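Local structure of CalS10 (6UK5) at residues E24-A29 with P86-L91; K35-E40 with T65-E70; S234-G239 with G245-T250. The protein binds S-adenosylmethionine and probably methylates the amino pentose in calicheamicin biosynthesis. All coordinates share one frame; numbering follows the deposited sequence.

Contact 1. Residues E24-A29 with P86-L91. With SAM (S-adenosylmethionine), chain D.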
loop_
_atom_site.group_PDB
_atom_site.type_symbol
_atom_site.label_atom_id
_atom_site.label_comp_id
_atom_site.label_asym_id
_atom_site.label_seq_id
_atom_site.Cartn_x
_atom_site.Cartn_y
_atom_site.Cartn_z
ATOM N N GLU A 24 -5.871 14.562 4.863
ATOM C CA GLU A 24 -4.683 14.732 4.032
ATOM C C GLU A 24 -4.658 13.737 2.876
ATOM O O GLU A 24 -4.197 14.067 1.777
ATOM C CB GLU A 24 -3.435 14.580 4.903
ATOM C CG GLU A 24 -2.118 14.801 4.181
ATOM C CD GLU A 24 -0.943 14.278 4.969
ATOM O OE1 GLU A 24 -1.086 14.099 6.200
ATOM O OE2 GLU A 24 0.115 14.041 4.350
ATOM N N VAL A 25 -5.151 12.521 3.104
ATOM C CA VAL A 25 -5.081 11.429 2.140
ATOM C C VAL A 25 -6.428 11.119 1.515
ATOM O O VAL A 25 -6.500 10.266 0.616
ATOM C CB VAL A 25 -4.503 10.156 2.788
ATOM C CG1 VAL A 25 -3.055 10.368 3.194
ATOM C CG2 VAL A 25 -5.345 9.743 3.994
ATOM N N TYR A 26 -7.498 11.782 1.952
ATOM C CA TYR A 26 -8.842 11.362 1.572
ATOM C C TYR A 26 -9.085 11.470 0.070
ATOM O O TYR A 26 -9.727 10.593 -0.521
ATOM C CB TYR A 26 -9.850 12.204 2.359
ATOM C CG TYR A 26 -11.191 12.378 1.702
ATOM C CD1 TYR A 26 -11.510 13.551 1.034
ATOM C CD2 TYR A 26 -12.147 11.379 1.764
ATOM C CE1 TYR A 26 -12.741 13.720 0.437
ATOM C CE2 TYR A 26 -13.379 11.536 1.169
ATOM C CZ TYR A 26 -13.674 12.710 0.509
ATOM O OH TYR A 26 -14.905 12.870 -0.083
ATOM N N GLU A 27 -8.569 12.515 -0.572
ATOM C CA GLU A 27 -8.814 12.681 -2.003
ATOM C C GLU A 27 -7.925 11.764 -2.839
ATOM O O GLU A 27 -8.376 11.199 -3.842
ATOM C CB GLU A 27 -8.612 14.139 -2.410
ATOM C CG GLU A 27 -9.246 15.129 -1.456
ATOM C CD GLU A 27 -9.137 16.555 -1.948
ATOM O OE1 GLU A 27 -9.617 16.836 -3.069
ATOM O OE2 GLU A 27 -8.559 17.391 -1.217
ATOM N N ALA A 28 -6.658 11.622 -2.444
ATOM C CA ALA A 28 -5.734 10.762 -3.172
ATOM C C ALA A 28 -6.326 9.387 -3.455
ATOM O O ALA A 28 -6.154 8.843 -4.552
ATOM C CB ALA A 28 -4.436 10.617 -2.374
ATOM N N ALA A 29 -7.025 8.806 -2.482
ATOM C CA ALA A 29 -7.520 7.445 -2.651
ATOM C C ALA A 29 -8.602 7.370 -3.722
ATOM O O ALA A 29 -8.513 6.566 -4.657
ATOM C CB ALA A 29 -8.052 6.916 -1.318
ATOM N N PRO A 86 -13.798 19.668 11.388
ATOM C CA PRO A 86 -12.941 20.836 11.129
ATOM C C PRO A 86 -11.662 20.496 10.395
ATOM O O PRO A 86 -11.098 21.375 9.730
ATOM C CB PRO A 86 -12.649 21.392 12.530
ATOM C CG PRO A 86 -12.950 20.289 13.483
ATOM C CD PRO A 86 -13.828 19.283 12.812
ATOM N N ALA A 87 -11.188 19.252 10.481
ATOM C CA ALA A 87 -10.015 18.866 9.707
ATOM C C ALA A 87 -10.301 18.937 8.215
ATOM O O ALA A 87 -9.451 19.376 7.434
ATOM C CB ALA A 87 -9.557 17.464 10.100
ATOM N N MET A 88 -11.498 18.520 7.798
ATOM C CA MET A 88 -11.835 18.614 6.384
ATOM C C MET A 88 -12.124 20.058 5.998
ATOM O O MET A 88 -11.718 20.514 4.923
ATOM C CB MET A 88 -13.044 17.730 6.063
ATOM C CG MET A 88 -12.919 16.300 6.571
ATOM S SD MET A 88 -11.779 15.277 5.613
ATOM C CE MET A 88 -12.853 14.430 4.464
ATOM N N LEU A 89 -12.818 20.794 6.869
ATOM C CA LEU A 89 -13.070 22.211 6.633
ATOM C C LEU A 89 -11.790 23.036 6.641
ATOM O O LEU A 89 -11.757 24.110 6.031
ATOM C CB LEU A 89 -14.066 22.739 7.665
ATOM C CG LEU A 89 -14.532 24.179 7.456
ATOM C CD1 LEU A 89 -15.449 24.263 6.254
ATOM C CD2 LEU A 89 -15.257 24.664 8.697
ATOM N N ALA A 90 -10.736 22.568 7.314
ATOM C CA ALA A 90 -9.460 23.274 7.264
ATOM C C ALA A 90 -8.894 23.250 5.850
ATOM O O ALA A 90 -8.671 24.298 5.234
ATOM C CB ALA A 90 -8.477 22.647 8.255
ATOM N N LEU A 91 -8.654 22.049 5.317
ATOM C CA LEU A 91 -8.176 21.942 3.943
ATOM C C LEU A 91 -9.149 22.603 2.979
ATOM O O LEU A 91 -8.733 23.139 1.947
ATOM C CB LEU A 91 -7.914 20.479 3.576
ATOM C CG LEU A 91 -6.702 19.833 4.271
ATOM C CD1 LEU A 91 -6.767 19.844 5.794
ATOM C CD2 LEU A 91 -6.481 18.407 3.760
HETATM N N SAM D . -18.855 16.564 -0.619
HETATM C CA SAM D . -17.827 15.803 0.015
HETATM C C SAM D . -16.849 15.160 -1.016
HETATM O O SAM D . -17.341 14.578 -2.015
HETATM O OXT SAM D . -15.634 15.269 -0.757
HETATM C CB SAM D . -18.452 14.713 0.896
HETATM C CG SAM D . -17.410 14.285 1.916
HETATM S SD SAM D . -17.965 12.673 2.514
HETATM C CE SAM D . -16.434 12.015 3.154
HETATM C "C5'" SAM D . -18.891 12.968 4.069
HETATM C "C4'" SAM D . -18.687 14.300 4.804
HETATM O "O4'" SAM D . -19.867 14.584 5.576
HETATM C "C3'" SAM D . -17.509 14.315 5.781
HETATM O "O3'" SAM D . -16.471 15.170 5.310
HETATM C "C2'" SAM D . -18.099 14.855 7.099
HETATM O "O2'" SAM D . -17.312 15.910 7.640
HETATM C "C1'" SAM D . -19.485 15.354 6.690
HETATM N N9 SAM D . -20.510 15.206 7.716
HETATM C C8 SAM D . -20.928 14.048 8.321
HETATM N N7 SAM D . -21.927 14.210 9.152
HETATM C C5 SAM D . -22.193 15.567 9.089
HETATM C C6 SAM D . -23.156 16.379 9.717
HETATM N N6 SAM D . -24.038 15.927 10.614
HETATM N N1 SAM D . -23.177 17.692 9.401
HETATM C C2 SAM D . -22.283 18.155 8.522
HETATM N N3 SAM D . -21.322 17.491 7.876
HETATM C C4 SAM D . -21.331 16.196 8.204
#
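Met-88 and Tyr-26 carry the apolar part of this contact between helix 20-32 and helix 86-95. The methyl CE of Met-88 lies over one face of the Tyr-26 ring, 3.9 Å from the ring centroid. This is a CH-pi contact, and the line to the centroid runs 15° off the ring normal. The sulfur stands farther off and oblique to the ring, a Met-aromatic contact. The Met-88 chain bends at chi2 (-74°) and again at chi3, which turns CE toward the tyrosine. On the outer side, Leu-91 CD2 packs on the backbone of Glu-24, 4.0 Å from its N. The carboxylate of Glu-24 turns elsewhere, to a salt bridge with Arg-177.

The polar part runs to the cofactor. Tyr-26 OH donates a 2.6 Å hydrogen bond to SAM OXT, which lies at the ring edge, in its plane. Met-88 CE also approaches the ribose, 3.8 Å from SAM O3'.

Between residues 24-29 and 86-91 the contact is apolar; Glu-27 makes a salt bridge to Arg-95, farther along helix 86-95. One face of Tyr-26 packs on Met-88 while its hydroxyl donates to the cofactor carboxylate. Met-88 CE over that face probably helps keep the ring from turning.

Contact 2. Residues K35-E40 with T65-E70. With SAM (S-adenosylmethionine), chain D; ACT (acetate ion), chain E.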
loop_
_atom_site.group_PDB
_atom_site.type_symbol
_atom_site.label_atom_id
_atom_site.label_comp_id
_atom_site.label_asym_id
_atom_site.label_seq_id
_atom_site.Cartn_x
_atom_site.Cartn_y
_atom_site.Cartn_z
ATOM N N LYS A 35 -12.308 8.527 -9.406
ATOM C CA LYS A 35 -13.338 9.515 -9.126
ATOM C C LYS A 35 -12.870 10.886 -9.592
ATOM O O LYS A 35 -11.720 11.277 -9.372
ATOM C CB LYS A 35 -13.676 9.552 -7.634
ATOM C CG LYS A 35 -14.874 10.447 -7.298
ATOM C CD LYS A 35 -15.291 10.326 -5.835
ATOM C CE LYS A 35 -16.419 11.294 -5.481
ATOM N NZ LYS A 35 -17.765 10.804 -5.904
ATOM N N SER A 36 -13.772 11.613 -10.239
ATOM C CA SER A 36 -13.512 12.969 -10.711
ATOM C C SER A 36 -14.556 13.878 -10.074
ATOM O O SER A 36 -15.690 13.968 -10.558
ATOM C CB SER A 36 -13.553 13.038 -12.235
ATOM O OG SER A 36 -13.737 14.369 -12.680
ATOM N N TRP A 37 -14.175 14.549 -8.985
ATOM C CA TRP A 37 -15.055 15.552 -8.399
ATOM C C TRP A 37 -15.407 16.626 -9.418
ATOM O O TRP A 37 -16.499 17.204 -9.366
ATOM C CB TRP A 37 -14.397 16.201 -7.181
ATOM C CG TRP A 37 -14.532 15.440 -5.897
ATOM C CD1 TRP A 37 -15.515 15.586 -4.965
ATOM C CD2 TRP A 37 -13.633 14.448 -5.380
ATOM N NE1 TRP A 37 -15.296 14.735 -3.909
ATOM C CE2 TRP A 37 -14.148 14.027 -4.138
ATOM C CE3 TRP A 37 -12.450 13.871 -5.851
ATOM C CZ2 TRP A 37 -13.521 13.055 -3.361
ATOM C CZ3 TRP A 37 -11.829 12.904 -5.077
ATOM C CH2 TRP A 37 -12.365 12.506 -3.846
ATOM N N HIS A 38 -14.490 16.909 -10.347
ATOM C CA HIS A 38 -14.723 17.963 -11.327
ATOM C C HIS A 38 -15.869 17.605 -12.264
ATOM O O HIS A 38 -16.782 18.411 -12.479
ATOM C CB HIS A 38 -13.450 18.227 -12.128
ATOM C CG HIS A 38 -13.686 19.013 -13.378
ATOM N ND1 HIS A 38 -13.858 20.382 -13.378
ATOM C CD2 HIS A 38 -13.799 18.620 -14.669
ATOM C CE1 HIS A 38 -14.056 20.798 -14.616
ATOM N NE2 HIS A 38 -14.025 19.749 -15.419
ATOM N N ASP A 39 -15.835 16.402 -12.841
ATOM C CA ASP A 39 -16.905 15.996 -13.746
ATOM C C ASP A 39 -18.240 15.920 -13.017
ATOM O O ASP A 39 -19.284 16.280 -13.576
ATOM C CB ASP A 39 -16.569 14.653 -14.392
ATOM C CG ASP A 39 -15.392 14.743 -15.350
ATOM O OD1 ASP A 39 -15.088 15.861 -15.821
ATOM O OD2 ASP A 39 -14.775 13.692 -15.634
ATOM N N GLU A 40 -18.229 15.455 -11.767
ATOM C CA GLU A 40 -19.460 15.400 -10.987
ATOM C C GLU A 40 -20.016 16.799 -10.748
ATOM O O GLU A 40 -21.191 17.069 -11.025
ATOM C CB GLU A 40 -19.205 14.678 -9.664
ATOM C CG GLU A 40 -18.915 13.191 -9.837
ATOM C CD GLU A 40 -18.478 12.522 -8.548
ATOM O OE1 GLU A 40 -18.729 13.099 -7.469
ATOM O OE2 GLU A 40 -17.880 11.426 -8.614
ATOM N N THR A 65 -13.541 18.302 1.995
ATOM C CA THR A 65 -12.387 19.047 1.507
ATOM C C THR A 65 -12.759 20.137 0.509
ATOM O O THR A 65 -11.862 20.846 0.039
ATOM C CB THR A 65 -11.374 18.097 0.866
ATOM O OG1 THR A 65 -11.985 17.402 -0.229
ATOM C CG2 THR A 65 -10.876 17.086 1.889
ATOM N N GLY A 66 -14.036 20.284 0.164
ATOM C CA GLY A 66 -14.428 21.290 -0.801
ATOM C C GLY A 66 -14.068 20.961 -2.232
ATOM O O GLY A 66 -14.052 21.857 -3.077
ATOM N N ALA A 67 -13.772 19.694 -2.527
ATOM C CA ALA A 67 -13.373 19.323 -3.881
ATOM C C ALA A 67 -14.465 19.661 -4.890
ATOM O O ALA A 67 -14.191 20.243 -5.947
ATOM C CB ALA A 67 -13.034 17.834 -3.928
ATOM N N HIS A 68 -15.713 19.300 -4.587
ATOM C CA HIS A 68 -16.824 19.714 -5.440
ATOM C C HIS A 68 -16.896 21.231 -5.533
ATOM O O HIS A 68 -17.025 21.795 -6.626
ATOM C CB HIS A 68 -18.144 19.144 -4.910
ATOM C CG HIS A 68 -18.387 17.717 -5.291
ATOM N ND1 HIS A 68 -18.675 16.736 -4.366
ATOM C CD2 HIS A 68 -18.422 17.112 -6.503
ATOM C CE1 HIS A 68 -18.850 15.584 -4.989
ATOM N NE2 HIS A 68 -18.704 15.785 -6.286
ATOM N N LEU A 69 -16.817 21.910 -4.386
ATOM C CA LEU A 69 -16.957 23.361 -4.371
ATOM C C LEU A 69 -15.930 24.043 -5.263
ATOM O O LEU A 69 -16.218 25.094 -5.848
ATOM C CB LEU A 69 -16.820 23.881 -2.940
ATOM C CG LEU A 69 -18.060 23.766 -2.061
ATOM C CD1 LEU A 69 -17.695 23.923 -0.597
ATOM C CD2 LEU A 69 -19.077 24.796 -2.478
ATOM N N GLU A 70 -14.731 23.469 -5.380
ATOM C CA GLU A 70 -13.713 24.064 -6.238
ATOM C C GLU A 70 -14.227 24.275 -7.656
ATOM O O GLU A 70 -13.995 25.329 -8.259
ATOM C CB GLU A 70 -12.464 23.182 -6.260
ATOM C CG GLU A 70 -11.321 23.773 -7.070
ATOM C CD GLU A 70 -9.993 23.107 -6.790
ATOM O OE1 GLU A 70 -9.697 22.081 -7.435
ATOM O OE2 GLU A 70 -9.246 23.605 -5.922
HETATM N N SAM D . -18.855 16.564 -0.619
HETATM C CA SAM D . -17.827 15.803 0.015
HETATM C C SAM D . -16.849 15.160 -1.016
HETATM O O SAM D . -17.341 14.578 -2.015
HETATM O OXT SAM D . -15.634 15.269 -0.757
HETATM C CB SAM D . -18.452 14.713 0.896
HETATM C CG SAM D . -17.410 14.285 1.916
HETATM S SD SAM D . -17.965 12.673 2.514
HETATM C CE SAM D . -16.434 12.015 3.154
HETATM C "C5'" SAM D . -18.891 12.968 4.069
HETATM C "C4'" SAM D . -18.687 14.300 4.804
HETATM O "O4'" SAM D . -19.867 14.584 5.576
HETATM C "C3'" SAM D . -17.509 14.315 5.781
HETATM O "O3'" SAM D . -16.471 15.170 5.310
HETATM C "C2'" SAM D . -18.099 14.855 7.099
HETATM O "O2'" SAM D . -17.312 15.910 7.640
HETATM C "C1'" SAM D . -19.485 15.354 6.690
HETATM N N9 SAM D . -20.510 15.206 7.716
HETATM C C8 SAM D . -20.928 14.048 8.321
HETATM N N7 SAM D . -21.927 14.210 9.152
HETATM C C5 SAM D . -22.193 15.567 9.089
HETATM C C6 SAM D . -23.156 16.379 9.717
HETATM N N6 SAM D . -24.038 15.927 10.614
HETATM N N1 SAM D . -23.177 17.692 9.401
HETATM C C2 SAM D . -22.283 18.155 8.522
HETATM N N3 SAM D . -21.322 17.491 7.876
HETATM C C4 SAM D . -21.331 16.196 8.204
HETATM C C ACT E . -17.052 6.727 -5.775
HETATM O O ACT E . -17.480 7.793 -6.290
HETATM O OXT ACT E . -17.765 5.859 -5.208
HETATM C CH3 ACT E . -15.536 6.459 -5.847
#
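This contact forms part of the carboxylate end of the S-adenosylmethionine pocket, where the start of helix 37-51 meets the glycine-rich turn and first residues of helix 67-73. The Gly-62, Gly-64, Ala-67 pattern is consistent with the cofactor loop of Rossmann-like methyltransferases. Trp-37 meets both Ala-67 and His-68. Its NE1 donates to SAM O at 2.8 Å, with an angle of 162° at the hydrogen. Ala-67 CB lies over one face of the indole, 3.5 Å from the centroid of the five-membered ring, a CH-pi contact. Lys-35 CE lies over the opposite face.

The Trp-37 edge then meets the face of His-68 in an edge-to-face pair, with planes at 66°. Trp-37 CD1 sits over the centre of the imidazole, 3.3 Å from His-68 CE1. His-68 NE2 donates to Glu-40 OE1 at 2.9 Å. The acceptor lies near the imidazole plane, and OE1 is met on its anti side, somewhat out of the carboxylate plane. Glu-40 extends beyond CG (chi2 172°) to reach it. Lys-35 NZ forms a salt bridge with Glu-40 OE2 at 2.8 Å, on the syn lone pair. It also donates to an acetate, probably from the crystallisation liquor, which Arg-244 binds too. Ser-36 OG caps helix 37-51 by accepting from Asp-39 N.

A leucine in place of His-68 would probably leave Glu-40 OE1 without its imidazole donor and the Trp-37 edge without an aromatic face. Glu-40 bridges lysine and histidine, which probably helps to position His-68 against the indole whose N-H donates to the cofactor carboxylate.

Contact 3. Residues S234-G239 with G245-T250; sequences SAYVEG and GLFVAT
Tyr-236 has CG anti to the backbone N (chi1 178°), while Phe-247 has CG anti to its carbonyl carbon (chi1 -77°), and these torsions bring the two rings together on one face of the hairpin. The edge of Tyr-236 points to the face of Phe-247, with centroids 4.8 Å apart and planes at 52°. Tyr-236 CD1 sits over the centre of the phenylalanine ring. The tyrosine OH lies 3.6 Å from Gly-245 CA and is hydrogen-bonded to Arg-244 O.

The strands are antiparallel. Tyr-236 and Phe-247 form a non-hydrogen-bonded pair. Val-237 and Leu-246 form the hydrogen-bonded pair next to it, with Val-237 N to Leu-246 O at 2.6 Å and Leu-246 N to Val-237 O at 2.9 Å. Val-248 N donates to Ala-235 O at 2.9 Å, but the return bond from Ala-235 N to Val-248 O is weak. Gly-245 N reaches Gly-239 O at 2.7 Å from above the carbonyl plane. Gly-245 has a positive phi, which favours glycine.

On the other face, Val-237 packs against Leu-246, CB to CB 4.2 Å. Phe-247 also meets Tyr-223, and strand 246-251 makes backbone hydrogen bonds onward to Leu-151 and Leu-153. Backbone bonds thus fix the register of this closing hairpin of the seven-stranded sheet, and the aromatic pair lies on the face covered by helix 220-229, where both rings touch Arg-220.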
loop_
_atom_site.group_PDB
_atom_site.type_symbol
_atom_site.label_atom_id
_atom_site.label_comp_id
_atom_site.label_asym_id
_atom_site.label_seq_id
_atom_site.Cartn_x
_atom_site.Cartn_y
_atom_site.Cartn_z
ATOM N N SER A 234 -39.902 16.056 -5.532
ATOM C CA SER A 234 -38.675 15.306 -5.743
ATOM C C SER A 234 -38.703 14.554 -7.066
ATOM O O SER A 234 -39.761 14.281 -7.638
ATOM C CB SER A 234 -38.446 14.312 -4.595
ATOM O OG SER A 234 -38.918 13.017 -4.931
ATOM N N ALA A 235 -37.505 14.214 -7.538
ATOM C CA ALA A 235 -37.322 13.359 -8.700
ATOM C C ALA A 235 -35.990 12.641 -8.540
ATOM O O ALA A 235 -35.102 13.103 -7.819
ATOM C CB ALA A 235 -37.363 14.157 -10.007
ATOM N N TYR A 236 -35.853 11.508 -9.221
ATOM C CA TYR A 236 -34.677 10.662 -9.075
ATOM C C TYR A 236 -34.046 10.396 -10.432
ATOM O O TYR A 236 -34.735 10.008 -11.379
ATOM C CB TYR A 236 -35.034 9.337 -8.391
ATOM C CG TYR A 236 -33.860 8.399 -8.262
ATOM C CD1 TYR A 236 -32.834 8.663 -7.369
ATOM C CD2 TYR A 236 -33.781 7.246 -9.028
ATOM C CE1 TYR A 236 -31.754 7.810 -7.248
ATOM C CE2 TYR A 236 -32.709 6.384 -8.914
ATOM C CZ TYR A 236 -31.695 6.669 -8.023
ATOM O OH TYR A 236 -30.623 5.810 -7.907
ATOM N N VAL A 237 -32.734 10.606 -10.515
ATOM C CA VAL A 237 -31.960 10.364 -11.726
ATOM C C VAL A 237 -31.205 9.046 -11.580
ATOM O O VAL A 237 -30.322 8.913 -10.724
ATOM C CB VAL A 237 -30.995 11.523 -12.018
ATOM C CG1 VAL A 237 -30.108 11.183 -13.207
ATOM C CG2 VAL A 237 -31.770 12.802 -12.289
ATOM N N GLU A 238 -31.551 8.082 -12.430
ATOM C CA GLU A 238 -30.889 6.784 -12.445
ATOM C C GLU A 238 -29.407 6.896 -12.769
ATOM O O GLU A 238 -28.984 7.743 -13.559
ATOM C CB GLU A 238 -31.553 5.886 -13.490
ATOM C CG GLU A 238 -32.834 5.242 -13.072
ATOM C CD GLU A 238 -32.598 3.829 -12.653
ATOM O OE1 GLU A 238 -33.267 2.947 -13.231
ATOM O OE2 GLU A 238 -31.748 3.597 -11.765
ATOM N N GLY A 239 -28.617 6.032 -12.139
ATOM C CA GLY A 239 -27.241 5.839 -12.546
ATOM C C GLY A 239 -26.326 6.984 -12.184
ATOM O O GLY A 239 -25.677 6.976 -11.131
ATOM N N GLY A 245 -26.975 7.103 -8.762
ATOM C CA GLY A 245 -28.057 7.993 -9.116
ATOM C C GLY A 245 -27.976 9.295 -8.336
ATOM O O GLY A 245 -26.981 9.616 -7.687
ATOM N N LEU A 246 -29.067 10.053 -8.410
ATOM C CA LEU A 246 -29.085 11.407 -7.871
ATOM C C LEU A 246 -30.527 11.857 -7.697
ATOM O O LEU A 246 -31.313 11.793 -8.646
ATOM C CB LEU A 246 -28.338 12.360 -8.810
ATOM C CG LEU A 246 -27.677 13.609 -8.231
ATOM C CD1 LEU A 246 -26.400 13.261 -7.485
ATOM C CD2 LEU A 246 -27.394 14.588 -9.361
ATOM N N PHE A 247 -30.873 12.313 -6.496
ATOM C CA PHE A 247 -32.154 12.967 -6.263
ATOM C C PHE A 247 -32.026 14.448 -6.596
ATOM O O PHE A 247 -31.052 15.096 -6.202
ATOM C CB PHE A 247 -32.613 12.789 -4.815
ATOM C CG PHE A 247 -33.184 11.431 -4.519
ATOM C CD1 PHE A 247 -34.439 11.074 -4.992
ATOM C CD2 PHE A 247 -32.466 10.509 -3.780
ATOM C CE1 PHE A 247 -34.968 9.824 -4.725
ATOM C CE2 PHE A 247 -32.989 9.256 -3.510
ATOM C CZ PHE A 247 -34.241 8.913 -3.984
ATOM N N VAL A 248 -33.006 14.972 -7.326
ATOM C CA VAL A 248 -33.089 16.389 -7.659
ATOM C C VAL A 248 -34.498 16.849 -7.313
ATOM O O VAL A 248 -35.468 16.419 -7.949
ATOM C CB VAL A 248 -32.771 16.666 -9.135
ATOM C CG1 VAL A 248 -32.905 18.150 -9.433
ATOM C CG2 VAL A 248 -31.367 16.185 -9.474
ATOM N N ALA A 249 -34.614 17.711 -6.310
ATOM C CA ALA A 249 -35.894 18.202 -5.830
ATOM C C ALA A 249 -35.918 19.723 -5.920
ATOM O O ALA A 249 -34.873 20.378 -5.984
ATOM C CB ALA A 249 -36.155 17.755 -4.387
ATOM N N THR A 250 -37.126 20.281 -5.929
ATOM C CA THR A 250 -37.316 21.722 -6.018
ATOM C C THR A 250 -38.261 22.199 -4.926
ATOM O O THR A 250 -39.221 21.512 -4.565
ATOM C CB THR A 250 -37.841 22.140 -7.405
ATOM O OG1 THR A 250 -39.033 21.409 -7.721
ATOM C CG2 THR A 250 -36.776 21.897 -8.476
#

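Contacts 1 and 2 adjoin, with centres about 12 Å apart, and both touch S-adenosylmethionine. Contact 2 is nested along the chain inside the loop that contact 1 closes. They meet through packing: Tyr-26 OH lies 3.6 Å from Trp-37 CZ2, and Glu-27 CD lies 3.4 Å from Thr-65 OG1. Tyr-26 and Trp-37 both donate to the methionine carboxylate. Contact 3 comes later in the chain and stands apart. Its nearest atoms are about 7 Å from contact 2 and about 14 Å from contact 1. The Leu-246 side chain is about 11 Å from the cofactor. Contact 3 lies at the edge of the seven-stranded sheet, where strand 232-237 is outermost within the chain.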